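Local coordinates for peroxisomal acyl-coenzyme A oxidase 1 (Arabidopsis thaliana, PDB 1W07), which catalyses the FAD-dependent oxidation of long- and medium-chain acyl-CoAs to 2-trans-enoyl-CoAs in peroxisomes, reducing oxygen to hydrogen peroxide, at residues Arg55-Arg58 / Lys59-Phe62; Phe73-Ile76 / Ile77-Arg80; Leu208-Leu211 / Glu212-Ser215; Met254-Arg257 / Leu258-Thr262; Val282-Arg285 / Gln286-Val289. The protein carries 1 engineered substitution. One frame throughout, in Å; residues are numbered along the deposited sequence.

Interaction 1: residues Arg55-Arg58 / Lys59-Phe62; sequences RLSR and KELF
Ser-57 and Glu-60 hold each other twice, each using its side chain to take up the backbone N-H of the other. Ser-57 OG accepts from Glu-60 N at 3.2 Å, and the N-H...O angle of 169° shows a nearly straight bond. In return Glu-60 OE1 accepts from Ser-57 N at 2.9 Å, the donor arriving on the anti side of the carboxylate and 22° out of its plane. The serine torsion explains the first bond: with chi1 at 63°, OG stands between its own backbone N and carbonyl carbon and is turned toward Glu-60 N. Glu-60 reaches back with its chain extended beyond CG, and CG passes 3.0 Å from Ser-57 OG. Regular helical bonding starts at once, with Leu-61 N bonded to Ser-57 O at 2.8 Å and Phe-62 N to Arg-58 O at 2.9 Å. On the flank, Leu-56 CD1 lies 4.2 Å from Leu-61 CD1, the two side chains crossing at about a right angle; this apolar touch joins the residue before the cap to the first turn. The guanidinium of Arg-58 points elsewhere, making salt bridges to Asp-224 and to Asp-636 of the second subunit, while Lys-59 NZ pairs with Asp-640 of that subunit. The reciprocal pair is a capping box, with Ser-57 as N-cap of helix 58-78 in the N-terminal domain of the acyl-CoA oxidase fold.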
loop_
_atom_site.group_PDB
_atom_site.type_symbol
_atom_site.label_atom_id
_atom_site.label_comp_id
_atom_site.label_asym_id
_atom_site.label_seq_id
_atom_site.Cartn_x
_atom_site.Cartn_y
_atom_site.Cartn_z
ATOM N N ARG B 55 0.526 -21.073 -4.523
ATOM C CA ARG B 55 -0.103 -22.042 -5.411
ATOM C C ARG B 55 -0.977 -23.047 -4.635
ATOM O O ARG B 55 -1.447 -24.041 -5.185
ATOM C CB ARG B 55 0.972 -22.783 -6.217
ATOM C CG ARG B 55 1.685 -21.917 -7.257
ATOM C CD ARG B 55 2.569 -22.773 -8.145
ATOM N NE ARG B 55 3.773 -23.201 -7.448
ATOM C CZ ARG B 55 4.865 -22.454 -7.328
ATOM N NH1 ARG B 55 4.905 -21.240 -7.863
ATOM N NH2 ARG B 55 5.916 -22.922 -6.669
ATOM N N LEU B 56 -1.216 -22.778 -3.357
ATOM C CA LEU B 56 -2.015 -23.683 -2.532
ATOM C C LEU B 56 -3.405 -23.127 -2.259
ATOM O O LEU B 56 -3.577 -21.912 -2.181
ATOM C CB LEU B 56 -1.285 -23.945 -1.202
ATOM C CG LEU B 56 0.110 -24.599 -1.269
ATOM C CD1 LEU B 56 0.780 -24.489 0.097
ATOM C CD2 LEU B 56 0.002 -26.063 -1.712
ATOM N N SER B 57 -4.404 -24.003 -2.138
ATOM C CA SER B 57 -5.758 -23.545 -1.828
ATOM C C SER B 57 -5.770 -23.237 -0.335
ATOM O O SER B 57 -4.817 -23.577 0.371
ATOM C CB SER B 57 -6.792 -24.642 -2.126
ATOM O OG SER B 57 -6.584 -25.789 -1.286
ATOM N N ARG B 58 -6.827 -22.586 0.143
ATOM C CA ARG B 58 -6.945 -22.263 1.565
ATOM C C ARG B 58 -6.733 -23.537 2.376
ATOM O O ARG B 58 -5.888 -23.584 3.268
ATOM C CB ARG B 58 -8.332 -21.688 1.882
ATOM C CG ARG B 58 -8.501 -21.173 3.328
ATOM C CD ARG B 58 -7.971 -19.749 3.497
ATOM N NE ARG B 58 -7.576 -19.429 4.876
ATOM C CZ ARG B 58 -8.393 -19.076 5.872
ATOM N NH1 ARG B 58 -9.711 -18.966 5.700
ATOM N NH2 ARG B 58 -7.876 -18.828 7.068
ATOM N N LYS B 59 -7.498 -24.579 2.063
ATOM C CA LYS B 59 -7.369 -25.840 2.793
ATOM C C LYS B 59 -5.962 -26.422 2.789
ATOM O O LYS B 59 -5.437 -26.782 3.842
ATOM C CB LYS B 59 -8.351 -26.885 2.249
ATOM C CG LYS B 59 -9.797 -26.654 2.658
ATOM C CD LYS B 59 -10.714 -27.679 2.008
ATOM C CE LYS B 59 -12.164 -27.468 2.412
ATOM N NZ LYS B 59 -13.085 -28.439 1.751
ATOM N N GLU B 60 -5.346 -26.516 1.616
ATOM C CA GLU B 60 -3.989 -27.068 1.522
ATOM C C GLU B 60 -2.984 -26.197 2.282
ATOM O O GLU B 60 -2.046 -26.718 2.886
ATOM C CB GLU B 60 -3.547 -27.172 0.057
ATOM C CG GLU B 60 -4.516 -27.950 -0.822
ATOM C CD GLU B 60 -4.153 -27.873 -2.290
ATOM O OE1 GLU B 60 -3.786 -26.772 -2.775
ATOM O OE2 GLU B 60 -4.269 -28.912 -2.974
ATOM N N LEU B 61 -3.179 -24.878 2.242
ATOM C CA LEU B 61 -2.277 -23.947 2.921
ATOM C C LEU B 61 -2.400 -24.123 4.439
ATOM O O LEU B 61 -1.401 -24.102 5.168
ATOM C CB LEU B 61 -2.629 -22.504 2.544
ATOM C CG LEU B 61 -1.792 -21.406 3.215
ATOM C CD1 LEU B 61 -0.358 -21.443 2.691
ATOM C CD2 LEU B 61 -2.419 -20.048 2.952
ATOM N N PHE B 62 -3.631 -24.304 4.912
ATOM C CA PHE B 62 -3.840 -24.471 6.334
ATOM C C PHE B 62 -3.252 -25.806 6.796
ATOM O O PHE B 62 -2.557 -25.876 7.812
ATOM C CB PHE B 62 -5.328 -24.410 6.658
ATOM C CG PHE B 62 -5.611 -24.367 8.128
ATOM C CD1 PHE B 62 -5.247 -23.256 8.891
ATOM C CD2 PHE B 62 -6.191 -25.457 8.768
ATOM C CE1 PHE B 62 -5.457 -23.239 10.273
ATOM C CE2 PHE B 62 -6.401 -25.449 10.144
ATOM C CZ PHE B 62 -6.037 -24.344 10.898
#

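Interaction 2: residues Phe73-Ile76 / Ile77-Arg80; sequences FKRI and IELR
Glu-78 N donates to Lys-74 O at 2.8 Å with an N-H...O angle of 165°, a sound helical bond between residues that also pair through their side chains. The carboxylate of Glu-78 then turns back over the preceding turn and divides its oxygens between two cations. OE2 takes Arg-75 NH1 at 3.0 Å; the oxygen lies at the edge of the guanidinium, close to its plane, yet the two flat groups are turned 74° against each other, in keeping with a single-point pairing, since OE1 is turned to Lys-74. Glu-78 OE1 faces Lys-74 NZ at 3.3 Å, a weak bond in the same salt-bridge network. Lys-74 is bent at both chi2 (-87°) and chi3, and this curl carries its ammonium towards the glutamate. The network lies near the C-terminal end of helix 58-78, which closes in a Schellman motif: Arg-80, with positive phi, is the C-prime residue, its N-H bonds weakly to Ile-77 O, and the N-H that follows it goes to Ile-76 O. Leu-79 covers one face of the Arg-75 guanidinium, CG standing over its rim and CD1 coming to 3.6 Å from NH2. Another flank of the helix is apolar, with Ile-76 packed on Ala-86 and Leu-89 of helix 83-93. Phe-73 reaches Tyr-98 and Val-99 of helix 98-113 and also Val-654 of the second subunit, while Lys-74 touches Leu-659 of that subunit.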
loop_
_atom_site.group_PDB
_atom_site.type_symbol
_atom_site.label_atom_id
_atom_site.label_comp_id
_atom_site.label_asym_id
_atom_site.label_seq_id
_atom_site.Cartn_x
_atom_site.Cartn_y
_atom_site.Cartn_z
ATOM N N PHE B 73 7.808 -28.791 16.231
ATOM C CA PHE B 73 7.806 -29.387 17.564
ATOM C C PHE B 73 8.793 -30.549 17.577
ATOM O O PHE B 73 9.598 -30.674 18.496
ATOM C CB PHE B 73 6.407 -29.910 17.916
ATOM C CG PHE B 73 5.344 -28.848 17.945
ATOM C CD1 PHE B 73 4.023 -29.163 17.628
ATOM C CD2 PHE B 73 5.655 -27.538 18.291
ATOM C CE1 PHE B 73 3.028 -28.184 17.653
ATOM C CE2 PHE B 73 4.663 -26.551 18.319
ATOM C CZ PHE B 73 3.353 -26.875 18.001
ATOM N N LYS B 74 8.720 -31.394 16.549
ATOM C CA LYS B 74 9.604 -32.547 16.421
ATOM C C LYS B 74 11.071 -32.147 16.384
ATOM O O LYS B 74 11.897 -32.719 17.100
ATOM C CB LYS B 74 9.270 -33.331 15.153
ATOM C CG LYS B 74 7.978 -34.118 15.239
ATOM C CD LYS B 74 8.203 -35.494 15.851
ATOM C CE LYS B 74 8.994 -36.397 14.905
ATOM N NZ LYS B 74 9.166 -37.785 15.428
ATOM N N ARG B 75 11.394 -31.163 15.550
ATOM C CA ARG B 75 12.773 -30.707 15.419
ATOM C C ARG B 75 13.318 -30.126 16.709
ATOM O O ARG B 75 14.476 -30.348 17.048
ATOM C CB ARG B 75 12.891 -29.673 14.290
ATOM C CG ARG B 75 12.439 -30.193 12.936
ATOM C CD ARG B 75 13.197 -31.453 12.545
ATOM N NE ARG B 75 14.594 -31.161 12.243
ATOM C CZ ARG B 75 15.592 -32.018 12.432
ATOM N NH1 ARG B 75 15.353 -33.230 12.923
ATOM N NH2 ARG B 75 16.834 -31.658 12.140
ATOM N N ILE B 76 12.491 -29.378 17.429
ATOM C CA ILE B 76 12.939 -28.785 18.682
ATOM C C ILE B 76 13.320 -29.868 19.691
ATOM O O ILE B 76 14.273 -29.712 20.462
ATOM C CB ILE B 76 11.854 -27.886 19.296
ATOM C CG1 ILE B 76 11.577 -26.695 18.365
ATOM C CG2 ILE B 76 12.299 -27.398 20.663
ATOM C CD1 ILE B 76 10.406 -25.832 18.805
ATOM N N ILE B 77 12.568 -30.965 19.681
ATOM C CA ILE B 77 12.813 -32.081 20.583
ATOM C C ILE B 77 14.016 -32.918 20.141
ATOM O O ILE B 77 14.863 -33.277 20.955
ATOM C CB ILE B 77 11.577 -33.001 20.662
ATOM C CG1 ILE B 77 10.389 -32.232 21.229
ATOM C CG2 ILE B 77 11.879 -34.208 21.532
ATOM C CD1 ILE B 77 9.083 -32.996 21.177
ATOM N N GLU B 78 14.086 -33.222 18.850
ATOM C CA GLU B 78 15.175 -34.030 18.312
ATOM C C GLU B 78 16.515 -33.306 18.295
ATOM O O GLU B 78 17.574 -33.935 18.361
ATOM C CB GLU B 78 14.826 -34.500 16.898
ATOM C CG GLU B 78 13.646 -35.473 16.865
ATOM C CD GLU B 78 13.127 -35.734 15.462
ATOM O OE1 GLU B 78 12.217 -36.580 15.312
ATOM O OE2 GLU B 78 13.614 -35.087 14.508
ATOM N N LEU B 79 16.469 -31.980 18.205
ATOM C CA LEU B 79 17.686 -31.186 18.174
ATOM C C LEU B 79 17.994 -30.619 19.554
ATOM O O LEU B 79 19.052 -30.030 19.764
ATOM C CB LEU B 79 17.553 -30.057 17.152
ATOM C CG LEU B 79 17.410 -30.492 15.693
ATOM C CD1 LEU B 79 17.006 -29.302 14.842
ATOM C CD2 LEU B 79 18.717 -31.081 15.194
ATOM N N ARG B 80 17.060 -30.794 20.485
ATOM C CA ARG B 80 17.241 -30.321 21.856
ATOM C C ARG B 80 17.503 -28.824 21.893
ATOM O O ARG B 80 18.401 -28.358 22.598
ATOM C CB ARG B 80 18.415 -31.062 22.495
ATOM C CG ARG B 80 18.351 -32.562 22.273
ATOM C CD ARG B 80 19.729 -33.185 22.111
ATOM N NE ARG B 80 19.622 -34.493 21.463
ATOM C CZ ARG B 80 20.641 -35.321 21.252
ATOM N NH1 ARG B 80 21.867 -34.997 21.650
ATOM N NH2 ARG B 80 20.433 -36.479 20.641
#

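Interaction 3: residues Leu208-Leu211 / Glu212-Ser215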
loop_
_atom_site.group_PDB
_atom_site.type_symbol
_atom_site.label_atom_id
_atom_site.label_comp_id
_atom_site.label_asym_id
_atom_site.label_seq_id
_atom_site.Cartn_x
_atom_site.Cartn_y
_atom_site.Cartn_z
ATOM N N LEU B 208 -12.686 -24.660 24.581
ATOM C CA LEU B 208 -13.471 -24.549 23.365
ATOM C C LEU B 208 -13.754 -25.889 22.699
ATOM O O LEU B 208 -14.860 -26.128 22.208
ATOM C CB LEU B 208 -12.736 -23.631 22.375
ATOM C CG LEU B 208 -12.288 -22.275 22.934
ATOM C CD1 LEU B 208 -11.457 -21.518 21.886
ATOM C CD2 LEU B 208 -13.514 -21.461 23.364
ATOM N N ARG B 209 -12.743 -26.751 22.678
ATOM C CA ARG B 209 -12.870 -28.046 22.035
ATOM C C ARG B 209 -12.406 -29.198 22.913
ATOM O O ARG B 209 -11.521 -29.054 23.758
ATOM C CB ARG B 209 -12.055 -28.084 20.741
ATOM C CG ARG B 209 -12.474 -27.078 19.677
ATOM C CD ARG B 209 -11.495 -27.115 18.502
ATOM N NE ARG B 209 -11.752 -26.055 17.531
ATOM C CZ ARG B 209 -12.664 -26.115 16.568
ATOM N NH1 ARG B 209 -13.424 -27.197 16.424
ATOM N NH2 ARG B 209 -12.816 -25.083 15.746
ATOM N N SER B 210 -12.998 -30.358 22.679
ATOM C CA SER B 210 -12.655 -31.561 23.413
ATOM C C SER B 210 -11.233 -31.982 23.089
ATOM O O SER B 210 -10.793 -31.864 21.952
ATOM C CB SER B 210 -13.625 -32.678 23.041
ATOM O OG SER B 210 -13.005 -33.936 23.182
ATOM N N LEU B 211 -10.523 -32.481 24.096
ATOM C CA LEU B 211 -9.156 -32.938 23.900
ATOM C C LEU B 211 -9.119 -34.381 23.394
ATOM O O LEU B 211 -8.046 -34.973 23.289
ATOM C CB LEU B 211 -8.366 -32.831 25.208
ATOM C CG LEU B 211 -8.186 -31.418 25.777
ATOM C CD1 LEU B 211 -7.531 -31.504 27.148
ATOM C CD2 LEU B 211 -7.344 -30.570 24.823
ATOM N N GLU B 212 -10.279 -34.957 23.081
ATOM C CA GLU B 212 -10.300 -36.330 22.586
ATOM C C GLU B 212 -10.608 -36.426 21.093
ATOM O O GLU B 212 -10.031 -37.250 20.384
ATOM C CB GLU B 212 -11.293 -37.183 23.384
ATOM C CG GLU B 212 -12.746 -36.875 23.112
ATOM C CD GLU B 212 -13.660 -37.990 23.567
ATOM O OE1 GLU B 212 -13.526 -39.123 23.049
ATOM O OE2 GLU B 212 -14.514 -37.737 24.441
ATOM N N ASP B 213 -11.512 -35.584 20.607
ATOM C CA ASP B 213 -11.859 -35.598 19.193
ATOM C C ASP B 213 -11.960 -34.194 18.567
ATOM O O ASP B 213 -12.458 -34.046 17.453
ATOM C CB ASP B 213 -13.164 -36.377 18.979
ATOM C CG ASP B 213 -14.332 -35.759 19.705
ATOM O OD1 ASP B 213 -14.173 -34.645 20.257
ATOM O OD2 ASP B 213 -15.416 -36.381 19.723
ATOM N N HIS B 214 -11.493 -33.175 19.288
ATOM C CA HIS B 214 -11.493 -31.798 18.802
ATOM C C HIS B 214 -12.884 -31.200 18.546
ATOM O O HIS B 214 -13.006 -30.093 18.009
ATOM C CB HIS B 214 -10.670 -31.707 17.514
ATOM C CG HIS B 214 -9.927 -30.413 17.356
ATOM N ND1 HIS B 214 -9.034 -29.946 18.296
ATOM C CD2 HIS B 214 -9.905 -29.515 16.342
ATOM C CE1 HIS B 214 -8.494 -28.817 17.869
ATOM N NE2 HIS B 214 -9.003 -28.535 16.683
ATOM N N SER B 215 -13.937 -31.916 18.934
ATOM C CA SER B 215 -15.283 -31.413 18.723
ATOM C C SER B 215 -15.570 -30.246 19.666
ATOM O O SER B 215 -15.168 -30.248 20.832
ATOM C CB SER B 215 -16.310 -32.532 18.940
ATOM O OG SER B 215 -16.396 -32.886 20.306
HETATM O O HOH W 1 -8.416 -31.679 20.492
HETATM O O HOH W 2 -14.889 -34.919 24.764
#
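An Asx turn at Asp-213 shapes the loop between strands 197-207 and 220-224 of the middle domain, where Ser-210 and Ser-215 meet as the chain doubles back. Ser-210 N donates to Ser-215 O at 2.9 Å and 170°, closing the loop. Inside it, Ser-210 OG receives Glu-212 N at 2.9 Å. The ring of His-214 lies under the side chain of Arg-209: CD sits 3.4 Å from the ring centroid and 12° off the normal, a CH-pi contact over the centre of the face, and the guanidinium is only 13° from parallel to the ring. Arg-209 NH1 adds a weak bond to His-214 O. In the ring plane, water 1 lies 2.9 Å from His-214 ND1 and links it to Ser-210 O; His-214 NE2 is bonded to Lys-181 O, and the ring also stacks on Tyr-647 of the second subunit. An alanine in place of His-214 would remove the ring, and is likely to leave Arg-209 CD without its platform, Lys-181 O without this donor and Tyr-647 of the second subunit without its stack. Asp-213 OD1 accepts two bonds from the same face of its carboxylate: Ser-215 N at 3.0 Å and Ser-215 OG at 2.8 Å.

Interaction 4: residues Met254-Arg257 / Leu258-Thr262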
loop_
_atom_site.group_PDB
_atom_site.type_symbol
_atom_site.label_atom_id
_atom_site.label_comp_id
_atom_site.label_asym_id
_atom_site.label_seq_id
_atom_site.Cartn_x
_atom_site.Cartn_y
_atom_site.Cartn_z
ATOM N N MET B 254 -11.152 -18.043 36.393
ATOM C CA MET B 254 -11.053 -16.608 36.187
ATOM C C MET B 254 -9.653 -16.214 36.633
ATOM O O MET B 254 -9.268 -16.497 37.766
ATOM C CB MET B 254 -12.065 -15.857 37.053
ATOM C CG MET B 254 -11.908 -14.336 36.993
ATOM S SD MET B 254 -12.736 -13.438 38.341
ATOM C CE MET B 254 -11.619 -12.105 38.602
ATOM N N LEU B 255 -8.890 -15.576 35.749
ATOM C CA LEU B 255 -7.538 -15.151 36.103
ATOM C C LEU B 255 -7.678 -14.208 37.291
ATOM O O LEU B 255 -8.219 -13.112 37.162
ATOM C CB LEU B 255 -6.874 -14.445 34.915
ATOM C CG LEU B 255 -6.717 -15.298 33.647
ATOM C CD1 LEU B 255 -6.111 -14.479 32.517
ATOM C CD2 LEU B 255 -5.843 -16.503 33.958
ATOM N N MET B 256 -7.200 -14.639 38.454
ATOM C CA MET B 256 -7.320 -13.828 39.657
ATOM C C MET B 256 -6.009 -13.428 40.328
ATOM O O MET B 256 -5.790 -13.739 41.493
ATOM C CB MET B 256 -8.226 -14.542 40.671
ATOM C CG MET B 256 -9.645 -14.809 40.161
ATOM S SD MET B 256 -10.844 -15.216 41.458
ATOM C CE MET B 256 -11.598 -16.683 40.828
ATOM N N ARG B 257 -5.141 -12.742 39.594
ATOM C CA ARG B 257 -3.878 -12.294 40.164
ATOM C C ARG B 257 -4.055 -10.905 40.759
ATOM O O ARG B 257 -3.480 -10.584 41.802
ATOM C CB ARG B 257 -2.783 -12.219 39.108
ATOM C CG ARG B 257 -1.462 -11.718 39.669
ATOM C CD ARG B 257 -0.499 -11.305 38.565
ATOM N NE ARG B 257 0.736 -10.746 39.112
ATOM C CZ ARG B 257 1.678 -10.140 38.392
ATOM N NH1 ARG B 257 1.545 -10.007 37.076
ATOM N NH2 ARG B 257 2.755 -9.648 38.990
ATOM N N LEU B 258 -4.850 -10.076 40.087
ATOM C CA LEU B 258 -5.095 -8.713 40.541
ATOM C C LEU B 258 -6.524 -8.497 41.004
ATOM O O LEU B 258 -6.840 -7.460 41.581
ATOM C CB LEU B 258 -4.792 -7.720 39.419
ATOM C CG LEU B 258 -3.499 -7.920 38.634
ATOM C CD1 LEU B 258 -3.206 -6.647 37.856
ATOM C CD2 LEU B 258 -2.348 -8.253 39.580
ATOM N N SER B 259 -7.388 -9.469 40.738
ATOM C CA SER B 259 -8.793 -9.368 41.122
ATOM C C SER B 259 -9.345 -10.742 41.472
ATOM O O SER B 259 -9.231 -11.682 40.687
ATOM C CB SER B 259 -9.622 -8.777 39.973
ATOM O OG SER B 259 -9.130 -7.517 39.549
ATOM N N LYS B 260 -9.950 -10.853 42.649
ATOM C CA LYS B 260 -10.525 -12.116 43.095
ATOM C C LYS B 260 -12.046 -12.033 43.199
ATOM O O LYS B 260 -12.622 -10.949 43.256
ATOM C CB LYS B 260 -9.965 -12.515 44.466
ATOM C CG LYS B 260 -8.533 -13.046 44.477
ATOM C CD LYS B 260 -7.501 -11.939 44.349
ATOM C CE LYS B 260 -6.150 -12.371 44.919
ATOM N NZ LYS B 260 -5.620 -13.628 44.316
ATOM N N VAL B 261 -12.677 -13.201 43.217
ATOM C CA VAL B 261 -14.120 -13.319 43.342
ATOM C C VAL B 261 -14.377 -14.500 44.263
ATOM O O VAL B 261 -14.351 -15.656 43.827
ATOM C CB VAL B 261 -14.796 -13.592 41.985
ATOM C CG1 VAL B 261 -16.277 -13.866 42.192
ATOM C CG2 VAL B 261 -14.594 -12.404 41.054
ATOM N N THR B 262 -14.608 -14.204 45.541
ATOM C CA THR B 262 -14.855 -15.224 46.560
ATOM C C THR B 262 -15.988 -16.164 46.189
ATOM O O THR B 262 -16.732 -15.920 45.240
ATOM C CB THR B 262 -15.223 -14.580 47.904
ATOM O OG1 THR B 262 -16.565 -14.081 47.834
ATOM C CG2 THR B 262 -14.274 -13.432 48.221
HETATM O O HOH W 3 -2.819 -12.497 43.734
#
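Met-254 meets Val-261 at about a right angle, its SD 3.4 Å from CG2, while its CE turns to Ser-259 O at 3.2 Å. Leu-255 sends its side chain the other way, onto Val-187 and Ile-205 of the neighbouring strands. Met-256 folds over strand 259-261: its CB lies 3.0 Å from Ser-259 O and its SD 3.2 Å from Val-261 N, and the side chain comes within about 3 Å of a bound platinum ion. Met-256 O accepts from Lys-260 NZ at 2.8 Å, the donor nearly in line with the C=O bond (162°), and from the hydroxyl of Thr-115. Lys-260 reaches it by curling back over Met-256, bent at chi2 (77°) and again at chi4. Arg-257 runs beside Leu-258 in the same direction, its CG 3.6 Å from CD2, and its NH1 goes on to Gly-112 O; Arg-257 O holds water 3 at 2.8 Å, which also accepts from Lys-260 NZ. A leucine in place of Lys-260 would probably cost Met-256 O its ammonium donor, leaving the Thr-115 hydroxyl as a remaining partner, and take one anchor from water 3. The ammonium thus ties two successive carbonyls, Met-256 O directly and Arg-257 O through water 3, in the turn leading into the 259-261/267-269 sheet. By contrast, Ser-259 O and Val-261 N are buried with no hydrogen-bond partner; methionine carbons approach the first and Met-256 SD the second, which probably carries some cost in lost bonding.

Interaction 5: residues Val282-Arg285 / Gln286-Val289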
loop_
_atom_site.group_PDB
_atom_site.type_symbol
_atom_site.label_atom_id
_atom_site.label_comp_id
_atom_site.label_asym_id
_atom_site.label_seq_id
_atom_site.Cartn_x
_atom_site.Cartn_y
_atom_site.Cartn_z
ATOM N N VAL B 282 3.985 -3.560 27.283
ATOM C CA VAL B 282 5.202 -2.836 26.933
ATOM C C VAL B 282 6.118 -3.817 26.202
ATOM O O VAL B 282 6.966 -3.426 25.391
ATOM C CB VAL B 282 5.919 -2.312 28.189
ATOM C CG1 VAL B 282 7.220 -1.615 27.802
ATOM C CG2 VAL B 282 5.000 -1.357 28.945
ATOM N N TYR B 283 5.928 -5.099 26.496
ATOM C CA TYR B 283 6.716 -6.152 25.880
ATOM C C TYR B 283 6.187 -6.444 24.484
ATOM O O TYR B 283 6.938 -6.432 23.517
ATOM C CB TYR B 283 6.648 -7.421 26.731
ATOM C CG TYR B 283 7.522 -8.540 26.228
ATOM C CD1 TYR B 283 8.912 -8.402 26.191
ATOM C CD2 TYR B 283 6.967 -9.749 25.810
ATOM C CE1 TYR B 283 9.725 -9.445 25.756
ATOM C CE2 TYR B 283 7.771 -10.796 25.376
ATOM C CZ TYR B 283 9.146 -10.638 25.352
ATOM O OH TYR B 283 9.945 -11.680 24.937
ATOM N N VAL B 284 4.888 -6.704 24.391
ATOM C CA VAL B 284 4.264 -7.005 23.109
ATOM C C VAL B 284 4.516 -5.877 22.108
ATOM O O VAL B 284 4.795 -6.122 20.933
ATOM C CB VAL B 284 2.748 -7.208 23.264
ATOM C CG1 VAL B 284 2.137 -7.599 21.937
ATOM C CG2 VAL B 284 2.470 -8.279 24.315
ATOM N N ARG B 285 4.426 -4.638 22.582
ATOM C CA ARG B 285 4.644 -3.481 21.731
ATOM C C ARG B 285 6.107 -3.356 21.354
ATOM O O ARG B 285 6.451 -2.833 20.291
ATOM C CB ARG B 285 4.163 -2.220 22.443
ATOM C CG ARG B 285 2.659 -2.177 22.632
ATOM C CD ARG B 285 2.255 -0.933 23.383
ATOM N NE ARG B 285 0.811 -0.726 23.365
ATOM C CZ ARG B 285 0.212 0.298 23.964
ATOM N NH1 ARG B 285 0.935 1.190 24.633
ATOM N NH2 ARG B 285 -1.100 0.437 23.883
ATOM N N GLN B 286 6.972 -3.848 22.233
ATOM C CA GLN B 286 8.408 -3.810 21.995
ATOM C C GLN B 286 8.743 -4.809 20.897
ATOM O O GLN B 286 9.582 -4.539 20.035
ATOM C CB GLN B 286 9.162 -4.159 23.293
ATOM C CG GLN B 286 10.683 -4.063 23.212
ATOM C CD GLN B 286 11.308 -5.202 22.424
ATOM O OE1 GLN B 286 10.928 -6.361 22.580
ATOM N NE2 GLN B 286 12.291 -4.879 21.589
ATOM N N THR B 287 8.077 -5.961 20.935
ATOM C CA THR B 287 8.298 -6.997 19.932
ATOM C C THR B 287 7.802 -6.492 18.574
ATOM O O THR B 287 8.410 -6.778 17.545
ATOM C CB THR B 287 7.565 -8.316 20.293
ATOM O OG1 THR B 287 6.146 -8.139 20.180
ATOM C CG2 THR B 287 7.895 -8.734 21.720
ATOM N N ILE B 288 6.704 -5.735 18.576
ATOM C CA ILE B 288 6.150 -5.173 17.342
ATOM C C ILE B 288 7.157 -4.191 16.719
ATOM O O ILE B 288 7.439 -4.238 15.525
ATOM C CB ILE B 288 4.799 -4.457 17.632
ATOM C CG1 ILE B 288 3.745 -5.491 18.041
ATOM C CG2 ILE B 288 4.318 -3.677 16.415
ATOM C CD1 ILE B 288 2.464 -4.873 18.530
ATOM N N VAL B 289 7.712 -3.306 17.532
ATOM C CA VAL B 289 8.688 -2.353 17.032
ATOM C C VAL B 289 9.878 -3.125 16.464
ATOM O O VAL B 289 10.372 -2.831 15.373
ATOM C CB VAL B 289 9.177 -1.408 18.146
ATOM C CG1 VAL B 289 10.197 -0.466 17.592
ATOM C CG2 VAL B 289 8.000 -0.628 18.726
#
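Residues Val-282 to Val-289 keep the helical repeat, with Thr-287 N on Tyr-283 O at 2.9 Å and Val-289 N on Arg-285 O at 3.1 Å. They belong to helix 278-309 of the C-terminal helical bundle characteristic of acyl-CoA dehydrogenases and oxidases, packed between helices 328-363 and 370-398. Val-284 O takes two donors from the same face of its carbonyl plane: Ile-288 N at 3.1 Å and the Thr-287 hydroxyl OG1 at a short 2.5 Å. The threonine torsion (chi1 69°) puts OG1 back over the preceding turn and leaves the methyl CG2 pointing at Tyr-283. Thr-287 CG2 stands over the centre of the Tyr-283 ring, 4.2 Å from its centroid and 9° off the normal, a CH-pi contact. Tyr-283 also meets the ring of Tyr-355. Gln-286 faces helix 328-363, where its NE2 donates to Gly-348 O. Arg-285 leads away towards His-374 and Ala-378, and its NE makes a long, weak ion pair with Glu-424, the inferred proton acceptor; Ile-288 packs against that glutamate too. One turn apart on this flank, Val-284 CG1 and Ile-288 CD1 approach to 4.4 Å.

Interactions 1 and 2 lie towards the two ends of helix 58-78, their centres 26 Å apart: one caps its start, the other closes its finish. Both touch the second subunit, as does interaction 3, which comes within about 8 Å of interaction 1 (nearest atoms); Pro-644 of the second subunit packs on Phe-62 of one and His-214 of the other. Interactions 4 and 5 make no contact with the second subunit. Interaction 5 lies nearest the active site, with the side chain of Ile-288 about 4 Å from that of Glu-424, the inferred proton acceptor, and about 9 Å from FAD. The other flavin approaches are longer: Arg-58 about 10 Å, Leu-208 about 11 Å and Leu-255 about 13 Å, all measured from side chains.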